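Local coordinates for protein putative cytochrome P450 YjiB (Bacillus subtilis subsp. subtilis, PDB 4RM4) that is probably a haem-dependent monooxygenase of the cytochrome P450 family that inserts one atom of molecular oxygen into its substrates, at residues Arg126-Val132 against Lys390-Met396. Residues are numbered along the deposited sequence; the frame is centred on the assembly and turned at random.
Sequences RSEFDLV and KSFRVKM
Asp130 OD2 takes two backbone N-H groups from opposite faces of its carboxylate plane: Phe392 N across the strands, 2.9 Å from Asp130 OD2 with an N-H...O angle of 173°, and Val132 N at the start of its own helix. One oxygen thus performs two tasks, N-capping helix 131-136 and extending by one bond an antiparallel ladder, so the chain passes from strand to helix at Asp130 while still bonded to the neighbouring strand. The setting is the three-stranded antiparallel sheet of this cytochrome P450, away from the haem, where strand 128-130 forms one edge and the C-terminal strand lies in the middle, beside 374-380. A chi1 of 176°, which sets CG opposite the backbone N, brings the carboxylate up to Phe392 N and Ser391. Replacing the aspartate by an alanine removes the shared acceptor, which would probably leave Phe392 N and Val132 N without their mate and the first helical turn uncapped. Next to the cap, Leu131 N donates to Phe392 O at 2.7 Å, and Phe129 and Val394 exchange backbone bonds as a hydrogen-bonded pair. On the face of Glu128, Asp130 and Arg393, a salt bridge forms in which Arg393 NH2 meets Glu128 OE2 at 3.3 Å from above the carboxylate plane; the planes of the two groups stand 63° apart, and Arg393 NE turns to Ser377 OG instead. The Leu131 and Phe392 side chains lie side by side, Leu131 CD2 3.7 Å from Phe392 CE2, and both pack on Met252 of helix 226-257. On the face that carries Phe129 and Val394, the packing is apolar: Phe129, also touched by Phe123 and Phe370, receives Val394 CG2 over one face in a CH-pi contact, 3.7 Å from the ring centroid, while the bent side chain of Met396 brings its CE methyl to 3.5 Å from Phe129 CE1.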
loop_
_atom_site.group_PDB
_atom_site.type_symbol
_atom_site.label_atom_id
_atom_site.label_comp_id
_atom_site.label_asym_id
_atom_site.label_seq_id
_atom_site.Cartn_x
_atom_site.Cartn_y
_atom_site.Cartn_z
ATOM N N ARG A 126 -20.603 -19.609 5.143
ATOM C CA ARG A 126 -19.983 -20.513 4.188
ATOM C C ARG A 126 -18.828 -21.306 4.787
ATOM O O ARG A 126 -18.126 -20.830 5.679
ATOM C CB ARG A 126 -19.535 -19.735 2.950
ATOM C CG ARG A 126 -20.695 -19.057 2.224
ATOM C CD ARG A 126 -20.219 -17.953 1.299
ATOM N NE ARG A 126 -19.177 -18.406 0.386
ATOM C CZ ARG A 126 -18.548 -17.616 -0.477
ATOM N NH1 ARG A 126 -18.858 -16.327 -0.545
ATOM N NH2 ARG A 126 -17.608 -18.115 -1.273
ATOM N N SER A 127 -18.642 -22.524 4.295
ATOM C CA SER A 127 -17.607 -23.400 4.820
ATOM C C SER A 127 -16.284 -23.116 4.121
ATOM O O SER A 127 -15.212 -23.461 4.628
ATOM C CB SER A 127 -18.001 -24.869 4.641
ATOM O OG SER A 127 -17.997 -25.244 3.273
ATOM N N GLU A 128 -16.379 -22.491 2.951
ATOM C CA GLU A 128 -15.212 -22.090 2.171
ATOM C C GLU A 128 -15.471 -20.752 1.486
ATOM O O GLU A 128 -16.597 -20.447 1.081
ATOM C CB GLU A 128 -14.861 -23.156 1.126
ATOM C CG GLU A 128 -13.709 -22.788 0.182
ATOM C CD GLU A 128 -14.180 -22.124 -1.114
ATOM O OE1 GLU A 128 -15.403 -22.102 -1.369
ATOM O OE2 GLU A 128 -13.327 -21.625 -1.880
ATOM N N PHE A 129 -14.425 -19.948 1.361
ATOM C CA PHE A 129 -14.544 -18.686 0.647
ATOM C C PHE A 129 -13.175 -18.134 0.297
ATOM O O PHE A 129 -12.162 -18.533 0.883
ATOM C CB PHE A 129 -15.340 -17.664 1.464
ATOM C CG PHE A 129 -14.741 -17.358 2.806
ATOM C CD1 PHE A 129 -15.144 -18.051 3.939
ATOM C CD2 PHE A 129 -13.775 -16.377 2.938
ATOM C CE1 PHE A 129 -14.591 -17.763 5.181
ATOM C CE2 PHE A 129 -13.224 -16.085 4.172
ATOM C CZ PHE A 129 -13.630 -16.782 5.294
ATOM N N ASP A 130 -13.159 -17.230 -0.676
ATOM C CA ASP A 130 -11.947 -16.548 -1.104
ATOM C C ASP A 130 -11.813 -15.266 -0.286
ATOM O O ASP A 130 -12.634 -14.356 -0.400
ATOM C CB ASP A 130 -12.038 -16.242 -2.604
ATOM C CG ASP A 130 -10.848 -15.444 -3.135
ATOM O OD1 ASP A 130 -10.946 -14.976 -4.289
ATOM O OD2 ASP A 130 -9.828 -15.279 -2.423
ATOM N N LEU A 131 -10.789 -15.205 0.561
ATOM C CA LEU A 131 -10.571 -14.040 1.404
ATOM C C LEU A 131 -10.330 -12.777 0.562
ATOM O O LEU A 131 -10.703 -11.671 0.954
ATOM C CB LEU A 131 -9.387 -14.301 2.333
ATOM C CG LEU A 131 -9.390 -13.635 3.698
ATOM C CD1 LEU A 131 -10.769 -13.753 4.336
ATOM C CD2 LEU A 131 -8.335 -14.315 4.551
ATOM N N VAL A 132 -9.704 -12.942 -0.600
ATOM C CA VAL A 132 -9.425 -11.784 -1.451
ATOM C C VAL A 132 -10.721 -11.274 -2.082
ATOM O O VAL A 132 -11.163 -10.168 -1.783
ATOM C CB VAL A 132 -8.361 -12.088 -2.535
ATOM C CG1 VAL A 132 -8.066 -10.851 -3.367
ATOM C CG2 VAL A 132 -7.079 -12.580 -1.890
ATOM N N LYS A 390 -3.784 -12.886 -5.492
ATOM C CA LYS A 390 -4.931 -12.760 -6.383
ATOM C C LYS A 390 -6.138 -13.488 -5.779
ATOM O O LYS A 390 -7.293 -13.076 -5.938
ATOM C CB LYS A 390 -4.590 -13.372 -7.744
ATOM C CG LYS A 390 -5.704 -13.248 -8.780
ATOM C CD LYS A 390 -5.495 -14.208 -9.954
ATOM C CE LYS A 390 -6.656 -14.132 -10.943
ATOM N NZ LYS A 390 -7.972 -14.171 -10.243
ATOM N N SER A 391 -5.853 -14.578 -5.078
ATOM C CA SER A 391 -6.893 -15.356 -4.421
ATOM C C SER A 391 -6.301 -16.037 -3.205
ATOM O O SER A 391 -5.126 -16.397 -3.206
ATOM C CB SER A 391 -7.499 -16.394 -5.371
ATOM O OG SER A 391 -6.546 -17.379 -5.697
ATOM N N PHE A 392 -7.135 -16.205 -2.185
ATOM C CA PHE A 392 -6.732 -16.752 -0.895
ATOM C C PHE A 392 -7.931 -17.545 -0.356
ATOM O O PHE A 392 -8.816 -17.012 0.334
ATOM C CB PHE A 392 -6.316 -15.598 0.035
ATOM C CG PHE A 392 -5.778 -16.025 1.374
ATOM C CD1 PHE A 392 -5.648 -17.365 1.709
ATOM C CD2 PHE A 392 -5.400 -15.066 2.304
ATOM C CE1 PHE A 392 -5.165 -17.744 2.951
ATOM C CE2 PHE A 392 -4.905 -15.432 3.553
ATOM C CZ PHE A 392 -4.792 -16.776 3.876
ATOM N N ARG A 393 -7.964 -18.832 -0.684
ATOM C CA ARG A 393 -9.115 -19.650 -0.343
ATOM C C ARG A 393 -8.906 -20.323 0.997
ATOM O O ARG A 393 -7.899 -20.989 1.207
ATOM C CB ARG A 393 -9.406 -20.673 -1.440
ATOM C CG ARG A 393 -9.928 -20.028 -2.727
ATOM C CD ARG A 393 -10.573 -21.044 -3.652
ATOM N NE ARG A 393 -9.717 -22.208 -3.843
ATOM C CZ ARG A 393 -10.132 -23.465 -3.745
ATOM N NH1 ARG A 393 -9.276 -24.459 -3.934
ATOM N NH2 ARG A 393 -11.401 -23.729 -3.465
ATOM N N VAL A 394 -9.854 -20.104 1.901
ATOM C CA VAL A 394 -9.781 -20.659 3.248
ATOM C C VAL A 394 -11.019 -21.493 3.555
ATOM O O VAL A 394 -12.068 -21.332 2.926
ATOM C CB VAL A 394 -9.603 -19.559 4.340
ATOM C CG1 VAL A 394 -8.405 -18.686 4.029
ATOM C CG2 VAL A 394 -10.876 -18.716 4.497
ATOM N N LYS A 395 -10.886 -22.397 4.520
ATOM C CA LYS A 395 -12.014 -23.221 4.946
ATOM C C LYS A 395 -12.180 -23.158 6.458
ATOM O O LYS A 395 -11.231 -22.855 7.189
ATOM C CB LYS A 395 -11.819 -24.674 4.502
ATOM C CG LYS A 395 -10.737 -25.409 5.271
ATOM C CD LYS A 395 -11.126 -26.859 5.544
ATOM C CE LYS A 395 -10.782 -27.754 4.370
ATOM N NZ LYS A 395 -9.308 -27.842 4.155
ATOM N N MET A 396 -13.396 -23.429 6.919
ATOM C CA MET A 396 -13.690 -23.482 8.341
ATOM C C MET A 396 -13.275 -24.838 8.895
ATOM O O MET A 396 -12.969 -24.990 10.071
ATOM C CB MET A 396 -15.185 -23.263 8.583
ATOM C CG MET A 396 -15.782 -22.053 7.875
ATOM S SD MET A 396 -15.100 -20.476 8.419
ATOM C CE MET A 396 -13.670 -20.319 7.357
ATOM O OXT MET A 396 -13.232 -25.827 8.166
#